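Local coordinates for protein MmeI (Methylophilus methylotrophus, PDB 5HR4) that cuts and modifies DNA as a single-chain Type IIL restriction-modification enzyme, probably methylating adenine at N6 with S-adenosyl-L-methionine as the methyl donor, at residues A[784-789]-A[839-844]; A[759-764]-A[854-859]. All coordinates share one frame; numbering follows the deposited sequence.

Interaction 1: A[784-789]-A[839-844]; sequences LIFGLL and AILKAR
Phe786 reaches from helix 783-790 onto Ile840, Leu841 and Arg844 of helix 827-845, a steep helix-helix crossing between the target recognition and C-terminal family regions of MmeI. The local axes run 78° apart and approach no closer than 11.5 Å, so the two backbones do not interlock and the gap is bridged by side chains, the Phe786 ring from one helix and Ile840, Leu841 and Arg844 from the other. With CG anti to the backbone N (chi1 170°), the ring is directed toward helix 827-845, and its CE1, CE2 and CZ make the contacts.

The apolar contacts lie at its far end. CE2 of Phe786 has CG2 of Ile840 at 4.2 Å, beside the ring edge, while CZ of Phe786 meets CD2 of Leu841 at 3.8 Å from an oblique direction. Ile840 also packs against Leu865 and Ala868 of helix 863-880, and Phe786 against Leu747, which makes the contact part of a wider hydrophobic cluster. Without the ring, as with an alanine here, Ile840 and Leu841 would probably lose their cover from this helix and the Arg844 guanidinium its aromatic neighbour.

The remaining contact is of planar groups. Arg844, extended from CG to NE, sets its guanidinium across the ring edge with the planes 87° apart; its nitrogens are hydrogen-bonded to Tyr856 and Ile762. CZ of Phe786 stands 3.6 Å above the guanidinium plane, displaced toward its rim.

Interaction 2: A[759-764]-A[854-859]; sequences FIPIGF and GLYDPK
The backbones of 759-764 and 854-859 come nearest at Pro761 and Tyr856, whose CA atoms are 6.8 Å apart, where an irregular loop leading into strand 763-765 passes the C-terminal end of helix 852-856. At that separation the side chains make the contact, and all three that touch are buried.

Tyr856 carries one side of it. Its CG lies anti to the carbonyl carbon (chi1 -82°), which turns the ring toward the loop, with the CD2-CE2 edge at Phe759. There CB of Phe759 sits near the plane of the tyrosine ring, 3.9 Å from Tyr856 CE2, and the two side chains run roughly perpendicular. The phenylalanine ring comes less close, with Phe759 CD2 at 4.2 Å from Tyr856 CE2, approached obliquely. Nearer the tyrosine backbone, CG of Pro761 lies 4.1 Å from Tyr856 CB, the proline ring and the tyrosine side chain passing with opposite headings.

The contact thus packs a loop of the target recognition family region on a helix end of the C-terminal family region, its nearest atom about 6 Å from the bound DNA. The chain leaves helical geometry at Asp857 and folds into an Asx turn: Lys859 N donates to Asp857 OD1 at 3.2 Å, approaching from above the carboxylate plane, 66° out of it. This turn directly follows the tyrosine. The phenol oxygen of the buried Tyr856 is hydrogen-bonded to His869 NE2 as well as to Arg844, and His869 also meets the rings of Phe759 and Tyr856. Phe759 also packs against Thr792 and Asn795 of helix 792-801.

In the fold
From the N terminus, 759-764 comes first and enters strand 763-765, an outer strand of a four-stranded antiparallel sheet. Segment 784-789 follows on helix 783-790, and the chain then runs on to helix 827-845, where 839-844 closes interaction 1 across 49 intervening residues. Helix 852-856 comes next, and 854-859 closes the longer loop of interaction 2, which therefore encloses the first. Both join the target recognition and C-terminal family regions, and their centres lie 11 Å apart. Arg844 bridges them through probable hydrogen bonds, NH1 to Ile762 O and NH2 to Tyr856 OH, each 2.8 Å, while Leu789 packs on Ile762.

Interaction 1: A[784-789]-A[839-844]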
loop_
_atom_site.group_PDB
_atom_site.type_symbol
_atom_site.label_atom_id
_atom_site.label_comp_id
_atom_site.label_asym_id
_atom_site.label_seq_id
_atom_site.Cartn_x
_atom_site.Cartn_y
_atom_site.Cartn_z
ATOM N N LEU A 784 -5.164 -40.706 -2.101
ATOM C CA LEU A 784 -6.334 -40.023 -1.574
ATOM C C LEU A 784 -6.024 -38.565 -1.252
ATOM O O LEU A 784 -6.783 -37.658 -1.625
ATOM C CB LEU A 784 -6.835 -40.761 -0.334
ATOM C CG LEU A 784 -7.781 -40.007 0.600
ATOM C CD1 LEU A 784 -9.152 -39.847 -0.030
ATOM C CD2 LEU A 784 -7.871 -40.722 1.943
ATOM N N ILE A 785 -4.902 -38.319 -0.563
ATOM C CA ILE A 785 -4.574 -36.957 -0.146
ATOM C C ILE A 785 -4.308 -36.069 -1.355
ATOM O O ILE A 785 -4.657 -34.882 -1.353
ATOM C CB ILE A 785 -3.373 -36.960 0.803
ATOM N N PHE A 786 -3.706 -36.635 -2.409
ATOM C CA PHE A 786 -3.567 -35.896 -3.660
ATOM C C PHE A 786 -4.928 -35.518 -4.236
ATOM O O PHE A 786 -5.062 -34.481 -4.901
ATOM C CB PHE A 786 -2.786 -36.717 -4.690
ATOM C CG PHE A 786 -2.806 -36.114 -6.058
ATOM C CD1 PHE A 786 -1.870 -35.165 -6.418
ATOM C CD2 PHE A 786 -3.797 -36.449 -6.968
ATOM C CE1 PHE A 786 -1.888 -34.583 -7.674
ATOM C CE2 PHE A 786 -3.830 -35.865 -8.224
ATOM C CZ PHE A 786 -2.870 -34.928 -8.575
ATOM N N GLY A 787 -5.935 -36.364 -4.041
ATOM C CA GLY A 787 -7.269 -35.980 -4.445
ATOM C C GLY A 787 -7.770 -34.821 -3.616
ATOM O O GLY A 787 -8.337 -33.863 -4.147
ATOM N N LEU A 788 -7.526 -34.876 -2.309
ATOM C CA LEU A 788 -8.070 -33.863 -1.418
ATOM C C LEU A 788 -7.504 -32.488 -1.744
ATOM O O LEU A 788 -8.250 -31.512 -1.862
ATOM C CB LEU A 788 -7.788 -34.243 0.029
ATOM C CG LEU A 788 -8.614 -33.438 1.017
ATOM C CD1 LEU A 788 -10.100 -33.622 0.723
ATOM C CD2 LEU A 788 -8.270 -33.877 2.426
ATOM N N LEU A 789 -6.185 -32.394 -1.918
ATOM C CA LEU A 789 -5.555 -31.113 -2.231
ATOM C C LEU A 789 -5.788 -30.675 -3.668
ATOM O O LEU A 789 -5.525 -29.517 -3.997
ATOM C CB LEU A 789 -4.053 -31.187 -1.974
ATOM C CG LEU A 789 -3.643 -31.788 -0.643
ATOM C CD1 LEU A 789 -2.151 -31.618 -0.477
ATOM C CD2 LEU A 789 -4.410 -31.135 0.501
ATOM N N ALA A 839 -7.590 -40.706 -12.238
ATOM C CA ALA A 839 -8.121 -40.176 -13.491
ATOM C C ALA A 839 -7.489 -38.830 -13.827
ATOM O O ALA A 839 -7.167 -38.566 -14.994
ATOM C CB ALA A 839 -9.643 -40.061 -13.417
ATOM N N ILE A 840 -7.297 -37.972 -12.816
ATOM C CA ILE A 840 -6.537 -36.736 -13.020
ATOM C C ILE A 840 -5.116 -37.054 -13.481
ATOM O O ILE A 840 -4.648 -36.543 -14.512
ATOM C CB ILE A 840 -6.530 -35.878 -11.741
ATOM C CG1 ILE A 840 -7.909 -35.277 -11.483
ATOM C CG2 ILE A 840 -5.519 -34.767 -11.862
ATOM C CD1 ILE A 840 -8.061 -34.634 -10.122
ATOM N N LEU A 841 -4.412 -37.903 -12.727
ATOM C CA LEU A 841 -3.030 -38.224 -13.082
ATOM C C LEU A 841 -2.928 -38.705 -14.526
ATOM O O LEU A 841 -2.121 -38.183 -15.308
ATOM C CB LEU A 841 -2.461 -39.276 -12.128
ATOM C CG LEU A 841 -1.955 -38.806 -10.765
ATOM C CD1 LEU A 841 -1.088 -39.886 -10.175
ATOM C CD2 LEU A 841 -1.205 -37.476 -10.860
ATOM N N LYS A 842 -3.758 -39.690 -14.898
ATOM C CA LYS A 842 -3.745 -40.191 -16.269
ATOM C C LYS A 842 -4.016 -39.068 -17.260
ATOM O O LYS A 842 -3.292 -38.914 -18.252
ATOM C CB LYS A 842 -4.766 -41.318 -16.431
ATOM N N ALA A 843 -5.043 -38.252 -16.982
ATOM C CA ALA A 843 -5.391 -37.136 -17.860
ATOM C C ALA A 843 -4.181 -36.255 -18.144
ATOM O O ALA A 843 -3.985 -35.801 -19.282
ATOM C CB ALA A 843 -6.521 -36.319 -17.228
ATOM N N ARG A 844 -3.355 -36.012 -17.115
ATOM C CA ARG A 844 -2.117 -35.252 -17.283
ATOM C C ARG A 844 -1.138 -35.975 -18.197
ATOM O O ARG A 844 -0.577 -35.374 -19.123
ATOM C CB ARG A 844 -1.464 -35.008 -15.925
ATOM C CG ARG A 844 -2.069 -33.905 -15.076
ATOM C CD ARG A 844 -1.518 -34.005 -13.661
ATOM N NE ARG A 844 -2.023 -32.958 -12.783
ATOM C CZ ARG A 844 -1.502 -32.688 -11.591
ATOM N NH1 ARG A 844 -0.472 -33.397 -11.144
ATOM N NH2 ARG A 844 -2.012 -31.714 -10.848
#

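Interaction 2: A[759-764]-A[854-859]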
loop_
_atom_site.group_PDB
_atom_site.type_symbol
_atom_site.label_atom_id
_atom_site.label_comp_id
_atom_site.label_asym_id
_atom_site.label_seq_id
_atom_site.Cartn_x
_atom_site.Cartn_y
_atom_site.Cartn_z
ATOM N N PHE A 759 -6.996 -24.430 -9.797
ATOM C CA PHE A 759 -6.370 -25.389 -8.901
ATOM C C PHE A 759 -4.889 -25.054 -8.828
ATOM O O PHE A 759 -4.298 -24.620 -9.822
ATOM C CB PHE A 759 -6.568 -26.819 -9.404
ATOM C CG PHE A 759 -7.971 -27.120 -9.834
ATOM C CD1 PHE A 759 -8.919 -27.543 -8.911
ATOM C CD2 PHE A 759 -8.354 -26.969 -11.162
ATOM C CE1 PHE A 759 -10.239 -27.811 -9.305
ATOM C CE2 PHE A 759 -9.664 -27.243 -11.570
ATOM C CZ PHE A 759 -10.603 -27.665 -10.636
ATOM N N ILE A 760 -4.291 -25.240 -7.655
ATOM C CA ILE A 760 -2.838 -25.142 -7.536
ATOM C C ILE A 760 -2.222 -26.414 -8.101
ATOM O O ILE A 760 -2.475 -27.505 -7.571
ATOM C CB ILE A 760 -2.393 -24.926 -6.086
ATOM C CG1 ILE A 760 -2.876 -23.582 -5.566
ATOM C CG2 ILE A 760 -0.883 -24.937 -5.993
ATOM C CD1 ILE A 760 -2.316 -23.243 -4.220
ATOM N N PRO A 761 -1.423 -26.328 -9.172
ATOM C CA PRO A 761 -0.744 -27.526 -9.697
ATOM C C PRO A 761 0.143 -28.198 -8.668
ATOM O O PRO A 761 1.201 -27.672 -8.313
ATOM C CB PRO A 761 0.102 -26.981 -10.856
ATOM C CG PRO A 761 -0.467 -25.630 -11.156
ATOM C CD PRO A 761 -1.034 -25.105 -9.889
ATOM N N ILE A 762 -0.271 -29.362 -8.189
ATOM C CA ILE A 762 0.521 -30.158 -7.267
ATOM C C ILE A 762 0.860 -31.499 -7.933
ATOM O O ILE A 762 0.303 -31.859 -8.964
ATOM C CB ILE A 762 -0.226 -30.361 -5.942
ATOM C CG1 ILE A 762 -1.514 -31.128 -6.187
ATOM C CG2 ILE A 762 -0.578 -29.018 -5.329
ATOM C CD1 ILE A 762 -2.316 -31.266 -4.949
ATOM N N GLY A 763 1.799 -32.234 -7.350
ATOM C CA GLY A 763 2.129 -33.509 -7.971
ATOM C C GLY A 763 3.109 -34.313 -7.144
ATOM O O GLY A 763 3.583 -33.867 -6.097
ATOM N N PHE A 764 3.416 -35.516 -7.631
ATOM C CA PHE A 764 4.331 -36.410 -6.938
ATOM C C PHE A 764 5.742 -36.299 -7.497
ATOM O O PHE A 764 5.947 -36.108 -8.700
ATOM C CB PHE A 764 3.874 -37.859 -7.024
ATOM C CG PHE A 764 2.677 -38.161 -6.187
ATOM C CD1 PHE A 764 2.809 -38.411 -4.833
ATOM C CD2 PHE A 764 1.410 -38.212 -6.759
ATOM C CE1 PHE A 764 1.691 -38.707 -4.058
ATOM C CE2 PHE A 764 0.288 -38.505 -5.995
ATOM C CZ PHE A 764 0.425 -38.750 -4.648
ATOM N N GLY A 854 1.016 -25.146 -18.504
ATOM C CA GLY A 854 0.220 -25.237 -19.718
ATOM C C GLY A 854 -1.046 -26.046 -19.542
ATOM O O GLY A 854 -2.076 -25.729 -20.141
ATOM N N LEU A 855 -1.003 -27.076 -18.697
ATOM C CA LEU A 855 -2.178 -27.907 -18.480
ATOM C C LEU A 855 -3.189 -27.259 -17.553
ATOM O O LEU A 855 -4.385 -27.540 -17.669
ATOM C CB LEU A 855 -1.781 -29.265 -17.916
ATOM C CG LEU A 855 -1.342 -30.281 -18.972
ATOM C CD1 LEU A 855 -0.380 -31.287 -18.386
ATOM C CD2 LEU A 855 -2.556 -30.982 -19.507
ATOM N N TYR A 856 -2.749 -26.406 -16.623
ATOM C CA TYR A 856 -3.666 -25.821 -15.649
ATOM C C TYR A 856 -3.957 -24.346 -15.881
ATOM O O TYR A 856 -4.643 -23.724 -15.063
ATOM C CB TYR A 856 -3.141 -26.043 -14.232
ATOM C CG TYR A 856 -3.467 -27.414 -13.687
ATOM C CD1 TYR A 856 -2.789 -28.545 -14.132
ATOM C CD2 TYR A 856 -4.461 -27.580 -12.733
ATOM C CE1 TYR A 856 -3.095 -29.799 -13.627
ATOM C CE2 TYR A 856 -4.772 -28.830 -12.225
ATOM C CZ TYR A 856 -4.087 -29.932 -12.671
ATOM O OH TYR A 856 -4.413 -31.166 -12.155
ATOM N N ASP A 857 -3.475 -23.771 -16.962
ATOM C CA ASP A 857 -4.060 -22.529 -17.425
ATOM C C ASP A 857 -5.503 -22.796 -17.858
ATOM O O ASP A 857 -5.732 -23.684 -18.692
ATOM C CB ASP A 857 -3.224 -21.993 -18.575
ATOM C CG ASP A 857 -3.908 -20.884 -19.327
ATOM O OD1 ASP A 857 -4.823 -20.227 -18.765
ATOM O OD2 ASP A 857 -3.514 -20.669 -20.497
ATOM N N PRO A 858 -6.501 -22.091 -17.311
ATOM C CA PRO A 858 -7.899 -22.464 -17.613
ATOM C C PRO A 858 -8.360 -22.096 -19.025
ATOM O O PRO A 858 -9.335 -22.682 -19.514
ATOM C CB PRO A 858 -8.703 -21.732 -16.529
ATOM C CG PRO A 858 -7.841 -20.624 -16.096
ATOM C CD PRO A 858 -6.420 -21.103 -16.224
ATOM N N LYS A 859 -7.682 -21.169 -19.703
ATOM C CA LYS A 859 -7.854 -21.030 -21.146
ATOM C C LYS A 859 -7.489 -22.324 -21.876
ATOM O O LYS A 859 -8.321 -22.923 -22.557
ATOM C CB LYS A 859 -6.999 -19.866 -21.652
#